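PDB 4TX8: probable chitinase A from Chromobacterium violaceum, which probably hydrolyses internal glycosidic bonds of chitin as a family 18 endochitinase that carries an additional carbohydrate-binding module. Local coordinates for residues N63-P68 and R403-T408; A131-I136 and V394-I399; G121-L126 and D154-S159; V52-Y57 and T69-G74. All coordinates share one frame; numbering follows the deposited sequence.

Contact 4 is internal to the carbohydrate-binding module, and contact 1, its centre about 11 Å away, joins that module to helix 399-404 of the barrel; a probable 2.7 Å hydrogen bond from Arg404 NH1 to Trp71 O links the two. Contact 2 belongs to the barrel wall, and its residues 394-399 lead into that helix. Contact 3 lies in barrel loops, centred about 17 Å from contacts 1 and 2; it touches contact 1 at Arg403 CD and Phe124 CZ (3.6 Å) and contact 2 at Leu126 CD1 and Ile136 CG2 (3.7 Å). The Asp405 side chain is about 10 Å from the magnesium ion, that of Pro64 about 12 Å from bound N-acetylglucosamine.

Contact 1 of 4, residues N63-P68 and R403-T408; sequences NPAASP and RRDGYT
Arg404 lays its side chain across the turn at Pro64 and Ala65 and against Pro68, which follows it, and this is the dense part of the contact. Its CG is anti to the backbone N (chi1 173°), but bends at chi2 and chi3 fold the chain back over the carbonyl of Ala65, whose O lies 3.2 Å from Arg404 CG. The guanidinium then presents NH1 to Pro64 O in a hydrogen bond of 3.1 Å; Pro64 O lies in the guanidinium plane, and NH1 approaches it almost end-on to the carbonyl. Pro68 CB covers one face of the group, off-centre, 3.3 Å from Arg404 NH2. Further bonds from NH1 to Trp71 O and from NE to Ser120 O hold the guanidinium between the binding module and a barrel loop. Ala65 belongs to the packed side as well, its CB 3.6 Å and its CA, through a C-H...O contact, 3.4 Å from Arg404 O.

The approach of Asp405 is lighter, with OD1 3.9 Å from Ala65 CB. On the looser margin a water bridges Pro68 O and Arg404 NH2, at 2.7 and 2.8 Å respectively.

Helix 399-404 ends here, with Gly406 at positive phi in a Schellman motif. The contact is thus a domain interface, in which an arginine from the last turn of a barrel helix grips carbonyls of a family 5/12 carbohydrate-binding module.

Contact 2 of 4, residues A131-I136 and V394-I399; sequences ADWDVI and VMTWSI
Ile399 lies flat over the indole of Trp133, and this CH-pi contact dominates the pairing. Ile399 CG1 stands 3.6 Å from the centroid of the six-membered ring of Trp133, only 7° off its normal. The two side chains run antiparallel to each other, which spreads the isoleucine along the ring system: CG2 approaches the nitrogen side, 3.9 Å from Trp133 NE1, while CD1 lies by Trp133 CD2 and CG.

Purely aliphatic packing continues from that end. Because chi2 of Ile399 is extended (-174°), its CD1, still beside the indole, also touches Ile136 CG2 at 3.9 Å, the two isoleucines crossing at about a right angle.

Polar groups meet the indole chiefly at its margin. Thr396 OG1 sits near the ring plane, 3.9 Å from Trp133 CZ3. The indole N-H is satisfied by a water that accepts from Trp133 NE1 at 3.1 Å and donates to Ile399 O at 3.0 Å, linking the segments indirectly. Ser398 is preceded by a cis peptide, as is known at the end of the last barrel strand in other family 18 enzymes; its hydroxyl bonds to His114 NE2 and caps the backbone N of Trp401.

Strands 135-143 and 393-397 both flank strand 108-114, whose Leu109 also packs on Trp133 and Thr396. With no direct hydrogen bond between the two segments, the contact rests on dispersion and CH-pi attraction in a buried setting, and a single water meets the hydrogen-bonding need of the indole.

Contact 3 of 4, residues G121-L126 and D154-S159; sequences GSAFPL and DPAAGS
Ala123 and Ala156 point their methyl groups toward the opposing segments, with the two CB atoms 4.3 Å apart. The methyl of Ala156 also comes to 3.6 Å from Ala123 O. Asp154 also reaches Ala123: with chi1 at -172° the carboxylate swings to the side of the carbonyl carbon, within 4.0 Å of Ala123 CB at Asp154 CG. The two oxygens of that carboxylate have separate tasks. OD1 accepts from Ala156 N through its anti lone pair, closing an Asx turn, whereas OD2 accepts from a water that is itself 2.9 Å from Ala123 N.

Pro125 instead lies over the carbonyls of the short 3-10 turn, with its CD 3.8 Å from Ala156 O and its CA 3.8 Å from Ala157 O. A second water ties Leu126 N to Ala157 O, at 2.9 and 2.7 Å respectively. The Phe124 ring meets Trp113 edge-to-face and Arg403 in a cation-pi contact.

The contact joins the loop between strands 108-114 and 135-143 to an Asx turn and 3-10 turn that lead, through the N-cap Ser159, into helix 160-171 of the (beta/alpha)8 barrel.

Contact 4 of 4, residues V52-Y57 and T69-G74; sequences VAHTAY and TLWTPG
A methyl group of Leu70 is centred over one face of the His54 ring, while the two nitrogens of that ring meet a backbone carbonyl and a water. Leu70 CD2 lies 3.6 Å from the centroid of the His54 imidazole and 6° off its normal, a CH-pi contact. The other methyl, CD1, is above the same face but shifted to its NE2-CD2 side, with Leu70 CD1 3.6 Å from His54 NE2.

The rotation of the ring is fixed from within its own segment. His54 CG lies between the backbone N and the carbonyl carbon (chi1 75°), which turns ND1 back on the preceding residues, where it donates to Val52 O at 2.7 Å with the acceptor close to the ring plane. On the other side of the imidazole, a water in its plane lies 2.8 Å from His54 NE2; the same water accepts from Trp71 NE1 at 2.9 Å and lies in the indole plane too. Trp71 CZ2 comes up to the edge of the imidazole, 3.9 Å from His54 CE1, with the planes of the imidazole and the five-membered indole ring at 74°.

Val52 closes the group at its exposed end. Its CB is 4.0 Å from Leu70 CD2, and its CG2 branch leans on the carbonyl of Thr69.

Strand 54-55 pairs with strand 34-35, and strand 71-73 with strand 46-50. The histidine, leucine and tryptophan therefore bridge the two small antiparallel sheets of the family 5/12 carbohydrate-binding module.

Contact 1 of 4, residues N63-P68 and R403-T408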
loop_
_atom_site.group_PDB
_atom_site.type_symbol
_atom_site.label_atom_id
_atom_site.label_comp_id
_atom_site.label_asym_id
_atom_site.label_seq_id
_atom_site.Cartn_x
_atom_site.Cartn_y
_atom_site.Cartn_z
ATOM N N ASN A 63 -20.133 16.722 6.238
ATOM C CA ASN A 63 -20.572 15.360 5.957
ATOM C C ASN A 63 -19.703 14.342 6.700
ATOM O O ASN A 63 -18.562 14.641 7.054
ATOM C CB ASN A 63 -20.576 15.091 4.443
ATOM C CG ASN A 63 -19.182 14.983 3.856
ATOM O OD1 ASN A 63 -18.474 13.999 4.077
ATOM N ND2 ASN A 63 -18.790 15.988 3.081
ATOM N N PRO A 64 -20.251 13.141 6.956
ATOM C CA PRO A 64 -19.543 12.118 7.736
ATOM C C PRO A 64 -18.151 11.742 7.210
ATOM O O PRO A 64 -17.273 11.441 8.017
ATOM C CB PRO A 64 -20.488 10.918 7.656
ATOM C CG PRO A 64 -21.842 11.527 7.538
ATOM C CD PRO A 64 -21.646 12.745 6.675
ATOM N N ALA A 65 -17.948 11.759 5.897
ATOM C CA ALA A 65 -16.648 11.395 5.336
ATOM C C ALA A 65 -15.622 12.498 5.557
ATOM O O ALA A 65 -14.415 12.255 5.544
ATOM C CB ALA A 65 -16.772 11.079 3.848
ATOM N N ALA A 66 -16.106 13.714 5.767
ATOM C CA ALA A 66 -15.222 14.860 5.912
ATOM C C ALA A 66 -15.088 15.317 7.364
ATOM O O ALA A 66 -14.293 16.203 7.660
ATOM C CB ALA A 66 -15.725 16.010 5.049
ATOM N N SER A 67 -15.848 14.718 8.274
ATOM C CA SER A 67 -15.924 15.262 9.629
ATOM C C SER A 67 -15.827 14.207 10.731
ATOM O O SER A 67 -16.837 13.825 11.320
ATOM C CB SER A 67 -17.227 16.049 9.782
ATOM O OG SER A 67 -17.500 16.780 8.596
ATOM N N PRO A 68 -14.602 13.744 11.022
ATOM C CA PRO A 68 -14.362 12.736 12.060
ATOM C C PRO A 68 -14.579 13.267 13.482
ATOM O O PRO A 68 -14.706 12.462 14.400
ATOM C CB PRO A 68 -12.897 12.341 11.836
ATOM C CG PRO A 68 -12.286 13.519 11.179
ATOM C CD PRO A 68 -13.361 14.146 10.341
ATOM N N ARG A 403 -12.078 3.597 4.959
ATOM C CA ARG A 403 -13.050 3.475 6.042
ATOM C C ARG A 403 -13.793 4.789 6.273
ATOM O O ARG A 403 -15.022 4.811 6.390
ATOM C CB ARG A 403 -12.347 3.030 7.329
ATOM C CG ARG A 403 -13.216 3.001 8.582
ATOM C CD ARG A 403 -12.383 2.511 9.765
ATOM N NE ARG A 403 -13.081 2.577 11.047
ATOM C CZ ARG A 403 -12.969 3.584 11.909
ATOM N NH1 ARG A 403 -12.196 4.624 11.626
ATOM N NH2 ARG A 403 -13.634 3.552 13.056
ATOM N N ARG A 404 -13.039 5.881 6.332
ATOM C CA ARG A 404 -13.609 7.205 6.550
ATOM C C ARG A 404 -14.569 7.577 5.418
ATOM O O ARG A 404 -15.604 8.204 5.649
ATOM C CB ARG A 404 -12.491 8.245 6.678
ATOM C CG ARG A 404 -12.949 9.697 6.743
ATOM C CD ARG A 404 -13.997 9.931 7.824
ATOM N NE ARG A 404 -13.568 9.497 9.151
ATOM C CZ ARG A 404 -14.322 9.604 10.241
ATOM N NH1 ARG A 404 -15.538 10.132 10.157
ATOM N NH2 ARG A 404 -13.864 9.189 11.416
ATOM N N ASP A 405 -14.233 7.159 4.200
ATOM C CA ASP A 405 -15.025 7.496 3.019
ATOM C C ASP A 405 -16.193 6.534 2.783
ATOM O O ASP A 405 -16.948 6.696 1.827
ATOM C CB ASP A 405 -14.128 7.537 1.777
ATOM C CG ASP A 405 -13.145 8.698 1.803
ATOM O OD1 ASP A 405 -13.424 9.707 2.487
ATOM O OD2 ASP A 405 -12.095 8.605 1.131
ATOM N N GLY A 406 -16.338 5.537 3.652
ATOM C CA GLY A 406 -17.457 4.614 3.577
ATOM C C GLY A 406 -17.205 3.349 2.772
ATOM O O GLY A 406 -18.128 2.805 2.166
ATOM N N TYR A 407 -15.956 2.888 2.772
ATOM C CA TYR A 407 -15.556 1.664 2.073
ATOM C C TYR A 407 -15.879 1.706 0.582
ATOM O O TYR A 407 -16.176 0.678 -0.024
ATOM C CB TYR A 407 -16.226 0.437 2.700
ATOM C CG TYR A 407 -16.089 0.346 4.203
ATOM C CD1 TYR A 407 -14.854 0.108 4.797
ATOM C CD2 TYR A 407 -17.198 0.476 5.028
ATOM C CE1 TYR A 407 -14.728 0.013 6.172
ATOM C CE2 TYR A 407 -17.083 0.384 6.400
ATOM C CZ TYR A 407 -15.845 0.153 6.967
ATOM O OH TYR A 407 -15.725 0.061 8.333
ATOM N N THR A 408 -15.813 2.896 -0.005
ATOM C CA THR A 408 -16.172 3.075 -1.409
ATOM C C THR A 408 -15.126 2.498 -2.356
ATOM O O THR A 408 -15.395 2.308 -3.541
ATOM C CB THR A 408 -16.381 4.558 -1.747
ATOM O OG1 THR A 408 -15.268 5.317 -1.257
ATOM C CG2 THR A 408 -17.657 5.070 -1.102
HETATM O O HOH W 1 -13.998 9.826 14.178
#

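Contact 2 of 4, residues A131-I136 and V394-I399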
loop_
_atom_site.group_PDB
_atom_site.type_symbol
_atom_site.label_atom_id
_atom_site.label_comp_id
_atom_site.label_asym_id
_atom_site.label_seq_id
_atom_site.Cartn_x
_atom_site.Cartn_y
_atom_site.Cartn_z
ATOM N N ALA A 131 -13.191 -7.393 6.322
ATOM C CA ALA A 131 -12.776 -8.657 5.723
ATOM C C ALA A 131 -12.338 -8.519 4.264
ATOM O O ALA A 131 -11.748 -9.443 3.709
ATOM C CB ALA A 131 -13.903 -9.676 5.834
ATOM N N ASP A 132 -12.623 -7.375 3.646
ATOM C CA ASP A 132 -12.251 -7.155 2.247
ATOM C C ASP A 132 -10.743 -6.986 2.059
ATOM O O ASP A 132 -10.238 -7.093 0.943
ATOM C CB ASP A 132 -12.977 -5.930 1.681
ATOM C CG ASP A 132 -14.423 -6.216 1.329
ATOM O OD1 ASP A 132 -14.730 -7.369 0.953
ATOM O OD2 ASP A 132 -15.251 -5.284 1.421
ATOM N N TRP A 133 -10.028 -6.713 3.145
ATOM C CA TRP A 133 -8.580 -6.539 3.077
ATOM C C TRP A 133 -7.854 -7.871 3.265
ATOM O O TRP A 133 -8.153 -8.617 4.191
ATOM C CB TRP A 133 -8.117 -5.527 4.128
ATOM C CG TRP A 133 -8.774 -4.190 3.975
ATOM C CD1 TRP A 133 -9.852 -3.718 4.671
ATOM C CD2 TRP A 133 -8.407 -3.155 3.054
ATOM N NE1 TRP A 133 -10.172 -2.449 4.245
ATOM C CE2 TRP A 133 -9.301 -2.081 3.253
ATOM C CE3 TRP A 133 -7.407 -3.029 2.083
ATOM C CZ2 TRP A 133 -9.226 -0.898 2.514
ATOM C CZ3 TRP A 133 -7.334 -1.854 1.351
ATOM C CH2 TRP A 133 -8.236 -0.804 1.573
ATOM N N ASP A 134 -6.902 -8.161 2.381
ATOM C CA ASP A 134 -6.165 -9.423 2.432
ATOM C C ASP A 134 -4.792 -9.252 3.064
ATOM O O ASP A 134 -4.270 -10.171 3.694
ATOM C CB ASP A 134 -6.017 -10.011 1.031
ATOM C CG ASP A 134 -7.351 -10.327 0.397
ATOM O OD1 ASP A 134 -8.114 -11.116 0.993
ATOM O OD2 ASP A 134 -7.644 -9.775 -0.687
ATOM N N VAL A 135 -4.197 -8.080 2.873
ATOM C CA VAL A 135 -2.935 -7.756 3.526
ATOM C C VAL A 135 -3.075 -6.416 4.228
ATOM O O VAL A 135 -3.390 -5.402 3.603
ATOM C CB VAL A 135 -1.752 -7.710 2.537
ATOM C CG1 VAL A 135 -0.459 -7.417 3.281
ATOM C CG2 VAL A 135 -1.638 -9.027 1.773
ATOM N N ILE A 136 -2.863 -6.428 5.537
ATOM C CA ILE A 136 -2.960 -5.222 6.346
ATOM C C ILE A 136 -1.563 -4.709 6.666
ATOM O O ILE A 136 -0.814 -5.346 7.406
ATOM C CB ILE A 136 -3.734 -5.485 7.650
ATOM C CG1 ILE A 136 -5.107 -6.087 7.337
ATOM C CG2 ILE A 136 -3.872 -4.206 8.452
ATOM C CD1 ILE A 136 -5.802 -6.690 8.539
ATOM N N VAL A 394 -4.133 -5.472 -6.089
ATOM C CA VAL A 394 -4.247 -4.032 -5.873
ATOM C C VAL A 394 -3.771 -3.601 -4.483
ATOM O O VAL A 394 -4.104 -4.232 -3.478
ATOM C CB VAL A 394 -5.713 -3.565 -6.060
ATOM C CG1 VAL A 394 -5.848 -2.061 -5.835
ATOM C CG2 VAL A 394 -6.232 -3.946 -7.444
ATOM N N MET A 395 -2.986 -2.526 -4.437
ATOM C CA MET A 395 -2.638 -1.876 -3.175
ATOM C C MET A 395 -3.253 -0.484 -3.127
ATOM O O MET A 395 -3.365 0.181 -4.158
ATOM C CB MET A 395 -1.116 -1.790 -3.001
ATOM C CG MET A 395 -0.642 -1.002 -1.775
ATOM S SD MET A 395 -0.559 0.795 -2.023
ATOM C CE MET A 395 1.151 1.006 -2.537
ATOM N N THR A 396 -3.637 -0.044 -1.927
ATOM C CA THR A 396 -4.159 1.308 -1.735
ATOM C C THR A 396 -3.689 1.993 -0.468
ATOM O O THR A 396 -3.605 1.374 0.591
ATOM C CB THR A 396 -5.696 1.342 -1.662
ATOM O OG1 THR A 396 -6.225 0.028 -1.866
ATOM C CG2 THR A 396 -6.237 2.288 -2.677
ATOM N N TRP A 397 -3.420 3.287 -0.591
ATOM C CA TRP A 397 -3.423 4.186 0.548
ATOM C C TRP A 397 -4.806 4.824 0.597
ATOM O O TRP A 397 -5.124 5.629 -0.273
ATOM C CB TRP A 397 -2.345 5.258 0.410
ATOM C CG TRP A 397 -2.211 6.143 1.606
ATOM C CD1 TRP A 397 -2.848 7.329 1.831
ATOM C CD2 TRP A 397 -1.380 5.911 2.749
ATOM N NE1 TRP A 397 -2.465 7.851 3.045
ATOM C CE2 TRP A 397 -1.566 6.997 3.629
ATOM C CE3 TRP A 397 -0.498 4.890 3.112
ATOM C CZ2 TRP A 397 -0.903 7.089 4.850
ATOM C CZ3 TRP A 397 0.161 4.984 4.330
ATOM C CH2 TRP A 397 -0.045 6.076 5.182
ATOM N N SER A 398 -5.637 4.487 1.584
ATOM C CA SER A 398 -5.289 3.613 2.697
ATOM C C SER A 398 -6.546 2.951 3.245
ATOM O O SER A 398 -7.660 3.309 2.863
ATOM C CB SER A 398 -4.611 4.406 3.814
ATOM O OG SER A 398 -5.513 5.366 4.349
ATOM N N ILE A 399 -6.362 2.004 4.158
ATOM C CA ILE A 399 -7.477 1.386 4.864
ATOM C C ILE A 399 -8.291 2.438 5.627
ATOM O O ILE A 399 -9.524 2.439 5.582
ATOM C CB ILE A 399 -6.977 0.294 5.836
ATOM C CG1 ILE A 399 -6.321 -0.846 5.048
ATOM C CG2 ILE A 399 -8.114 -0.221 6.709
ATOM C CD1 ILE A 399 -5.914 -2.033 5.895
HETATM O O HOH W 2 -11.401 0.203 5.156
#

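Contact 3 of 4, residues G121-L126 and D154-S159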
loop_
_atom_site.group_PDB
_atom_site.type_symbol
_atom_site.label_atom_id
_atom_site.label_comp_id
_atom_site.label_asym_id
_atom_site.label_seq_id
_atom_site.Cartn_x
_atom_site.Cartn_y
_atom_site.Cartn_z
ATOM N N GLY A 121 -9.052 10.976 10.563
ATOM C CA GLY A 121 -9.529 10.643 11.889
ATOM C C GLY A 121 -8.439 9.931 12.667
ATOM O O GLY A 121 -7.324 9.745 12.170
ATOM N N SER A 122 -8.757 9.535 13.893
ATOM C CA SER A 122 -7.803 8.830 14.735
ATOM C C SER A 122 -7.603 7.401 14.250
ATOM O O SER A 122 -8.362 6.906 13.414
ATOM C CB SER A 122 -8.275 8.822 16.188
ATOM O OG SER A 122 -9.341 7.904 16.356
ATOM N N ALA A 123 -6.578 6.742 14.779
ATOM C CA ALA A 123 -6.392 5.320 14.542
ATOM C C ALA A 123 -7.564 4.549 15.133
ATOM O O ALA A 123 -8.268 5.048 16.012
ATOM C CB ALA A 123 -5.076 4.838 15.139
ATOM N N PHE A 124 -7.777 3.335 14.642
ATOM C CA PHE A 124 -8.845 2.485 15.143
ATOM C C PHE A 124 -8.308 1.066 15.317
ATOM O O PHE A 124 -7.339 0.692 14.656
ATOM C CB PHE A 124 -10.052 2.520 14.195
ATOM C CG PHE A 124 -9.803 1.873 12.859
ATOM C CD1 PHE A 124 -9.156 2.563 11.846
ATOM C CD2 PHE A 124 -10.226 0.574 12.615
ATOM C CE1 PHE A 124 -8.929 1.965 10.615
ATOM C CE2 PHE A 124 -10.003 -0.026 11.386
ATOM C CZ PHE A 124 -9.354 0.671 10.386
ATOM N N PRO A 125 -8.914 0.283 16.227
ATOM C CA PRO A 125 -8.438 -1.076 16.524
ATOM C C PRO A 125 -8.285 -1.973 15.292
ATOM O O PRO A 125 -9.151 -1.997 14.416
ATOM C CB PRO A 125 -9.521 -1.619 17.457
ATOM C CG PRO A 125 -10.008 -0.400 18.180
ATOM C CD PRO A 125 -9.989 0.700 17.148
ATOM N N LEU A 126 -7.175 -2.705 15.241
ATOM C CA LEU A 126 -6.856 -3.576 14.112
ATOM C C LEU A 126 -7.923 -4.648 13.892
ATOM O O LEU A 126 -8.136 -5.107 12.769
ATOM C CB LEU A 126 -5.492 -4.237 14.326
ATOM C CG LEU A 126 -4.903 -4.998 13.136
ATOM C CD1 LEU A 126 -4.355 -4.029 12.097
ATOM C CD2 LEU A 126 -3.829 -5.966 13.594
ATOM N N ASP A 154 -0.074 3.255 18.488
ATOM C CA ASP A 154 -0.987 4.342 18.822
ATOM C C ASP A 154 -2.021 3.798 19.803
ATOM O O ASP A 154 -2.711 2.825 19.499
ATOM C CB ASP A 154 -1.656 4.903 17.558
ATOM C CG ASP A 154 -2.470 6.165 17.826
ATOM O OD1 ASP A 154 -3.297 6.171 18.760
ATOM O OD2 ASP A 154 -2.284 7.157 17.094
ATOM N N PRO A 155 -2.130 4.422 20.986
ATOM C CA PRO A 155 -3.011 3.930 22.054
ATOM C C PRO A 155 -4.482 3.839 21.647
ATOM O O PRO A 155 -5.226 3.062 22.242
ATOM C CB PRO A 155 -2.819 4.962 23.176
ATOM C CG PRO A 155 -2.276 6.177 22.495
ATOM C CD PRO A 155 -1.425 5.654 21.380
ATOM N N ALA A 156 -4.891 4.608 20.644
ATOM C CA ALA A 156 -6.266 4.543 20.156
ATOM C C ALA A 156 -6.585 3.173 19.547
ATOM O O ALA A 156 -7.751 2.812 19.391
ATOM C CB ALA A 156 -6.517 5.644 19.141
ATOM N N ALA A 157 -5.547 2.416 19.202
ATOM C CA ALA A 157 -5.725 1.064 18.677
ATOM C C ALA A 157 -5.936 0.059 19.805
ATOM O O ALA A 157 -6.216 -1.114 19.559
ATOM C CB ALA A 157 -4.530 0.660 17.831
ATOM N N GLY A 158 -5.802 0.527 21.042
ATOM C CA GLY A 158 -5.908 -0.334 22.205
ATOM C C GLY A 158 -4.546 -0.603 22.810
ATOM O O GLY A 158 -3.559 0.029 22.438
ATOM N N SER A 159 -4.489 -1.543 23.749
ATOM C CA SER A 159 -3.226 -1.912 24.378
ATOM C C SER A 159 -2.372 -2.745 23.430
ATOM O O SER A 159 -2.880 -3.313 22.463
ATOM C CB SER A 159 -3.472 -2.689 25.672
ATOM O OG SER A 159 -4.014 -3.968 25.390
HETATM O O HOH W 3 -4.812 8.117 16.583
HETATM O O HOH W 4 -5.742 -3.110 17.731
#

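Contact 4 of 4, residues V52-Y57 and T69-G74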
loop_
_atom_site.group_PDB
_atom_site.type_symbol
_atom_site.label_atom_id
_atom_site.label_comp_id
_atom_site.label_asym_id
_atom_site.label_seq_id
_atom_site.Cartn_x
_atom_site.Cartn_y
_atom_site.Cartn_z
ATOM N N VAL A 52 -21.346 13.959 18.333
ATOM C CA VAL A 52 -21.727 15.225 18.942
ATOM C C VAL A 52 -23.136 15.616 18.521
ATOM O O VAL A 52 -23.488 15.503 17.347
ATOM C CB VAL A 52 -20.750 16.360 18.542
ATOM C CG1 VAL A 52 -21.181 17.680 19.151
ATOM C CG2 VAL A 52 -19.320 16.019 18.952
ATOM N N ALA A 53 -23.948 16.060 19.477
ATOM C CA ALA A 53 -25.256 16.617 19.154
ATOM C C ALA A 53 -25.063 17.923 18.397
ATOM O O ALA A 53 -24.493 18.876 18.923
ATOM C CB ALA A 53 -26.080 16.842 20.409
ATOM N N HIS A 54 -25.535 17.961 17.157
ATOM C CA HIS A 54 -25.311 19.117 16.301
ATOM C C HIS A 54 -26.270 19.140 15.127
ATOM O O HIS A 54 -26.942 18.150 14.833
ATOM C CB HIS A 54 -23.883 19.111 15.761
ATOM C CG HIS A 54 -23.671 18.102 14.678
ATOM N ND1 HIS A 54 -23.674 16.745 14.919
ATOM C CD2 HIS A 54 -23.478 18.246 13.345
ATOM C CE1 HIS A 54 -23.481 16.097 13.785
ATOM N NE2 HIS A 54 -23.358 16.984 12.814
ATOM N N THR A 55 -26.302 20.275 14.442
ATOM C CA THR A 55 -27.027 20.405 13.190
ATOM C C THR A 55 -26.032 20.502 12.042
ATOM O O THR A 55 -25.029 21.206 12.143
ATOM C CB THR A 55 -27.946 21.641 13.199
ATOM O OG1 THR A 55 -29.039 21.415 14.096
ATOM C CG2 THR A 55 -28.491 21.924 11.808
ATOM N N ALA A 56 -26.293 19.777 10.961
ATOM C CA ALA A 56 -25.480 19.897 9.759
ATOM C C ALA A 56 -25.946 21.111 8.971
ATOM O O ALA A 56 -26.728 20.981 8.029
ATOM C CB ALA A 56 -25.571 18.633 8.913
ATOM N N TYR A 57 -25.477 22.291 9.369
ATOM C CA TYR A 57 -25.954 23.541 8.779
ATOM C C TYR A 57 -25.713 23.576 7.276
ATOM O O TYR A 57 -24.685 23.102 6.791
ATOM C CB TYR A 57 -25.284 24.745 9.449
ATOM C CG TYR A 57 -25.528 24.826 10.939
ATOM C CD1 TYR A 57 -26.782 25.149 11.441
ATOM C CD2 TYR A 57 -24.503 24.579 11.844
ATOM C CE1 TYR A 57 -27.012 25.219 12.802
ATOM C CE2 TYR A 57 -24.721 24.646 13.208
ATOM C CZ TYR A 57 -25.978 24.968 13.682
ATOM O OH TYR A 57 -26.206 25.038 15.038
ATOM N N THR A 69 -14.632 14.582 13.669
ATOM C CA THR A 69 -14.972 15.118 14.986
ATOM C C THR A 69 -16.482 15.038 15.221
ATOM O O THR A 69 -16.945 15.195 16.349
ATOM C CB THR A 69 -14.513 16.583 15.172
ATOM O OG1 THR A 69 -15.263 17.443 14.303
ATOM C CG2 THR A 69 -13.021 16.728 14.889
ATOM N N LEU A 70 -17.244 14.788 14.157
ATOM C CA LEU A 70 -18.703 14.711 14.259
ATOM C C LEU A 70 -19.240 13.300 14.066
ATOM O O LEU A 70 -20.264 12.934 14.644
ATOM C CB LEU A 70 -19.367 15.637 13.235
ATOM C CG LEU A 70 -19.336 17.137 13.512
ATOM C CD1 LEU A 70 -19.952 17.883 12.340
ATOM C CD2 LEU A 70 -20.075 17.456 14.804
ATOM N N TRP A 71 -18.552 12.517 13.241
ATOM C CA TRP A 71 -19.042 11.200 12.853
ATOM C C TRP A 71 -17.966 10.129 12.949
ATOM O O TRP A 71 -16.833 10.332 12.509
ATOM C CB TRP A 71 -19.589 11.236 11.422
ATOM C CG TRP A 71 -20.732 12.177 11.235
ATOM C CD1 TRP A 71 -20.673 13.457 10.765
ATOM C CD2 TRP A 71 -22.111 11.916 11.518
ATOM N NE1 TRP A 71 -21.933 14.008 10.735
ATOM C CE2 TRP A 71 -22.832 13.082 11.194
ATOM C CE3 TRP A 71 -22.806 10.808 12.014
ATOM C CZ2 TRP A 71 -24.212 13.172 11.350
ATOM C CZ3 TRP A 71 -24.173 10.900 12.168
ATOM C CH2 TRP A 71 -24.863 12.073 11.838
ATOM N N THR A 72 -18.328 8.986 13.518
ATOM C CA THR A 72 -17.459 7.820 13.476
ATOM C C THR A 72 -18.129 6.718 12.656
ATOM O O THR A 72 -19.330 6.484 12.790
ATOM C CB THR A 72 -17.115 7.303 14.891
ATOM O OG1 THR A 72 -16.376 6.079 14.790
ATOM C CG2 THR A 72 -18.369 7.060 15.705
ATOM N N PRO A 73 -17.355 6.055 11.783
ATOM C CA PRO A 73 -17.881 4.964 10.956
ATOM C C PRO A 73 -18.433 3.828 11.809
ATOM O O PRO A 73 -17.808 3.463 12.802
ATOM C CB PRO A 73 -16.656 4.499 10.157
ATOM C CG PRO A 73 -15.728 5.669 10.166
ATOM C CD PRO A 73 -15.936 6.329 11.496
ATOM N N GLY A 74 -19.586 3.286 11.431
ATOM C CA GLY A 74 -20.178 2.183 12.163
ATOM C C GLY A 74 -21.602 2.458 12.605
ATOM O O GLY A 74 -22.101 3.574 12.460
HETATM O O HOH W 5 -23.158 16.537 10.075
#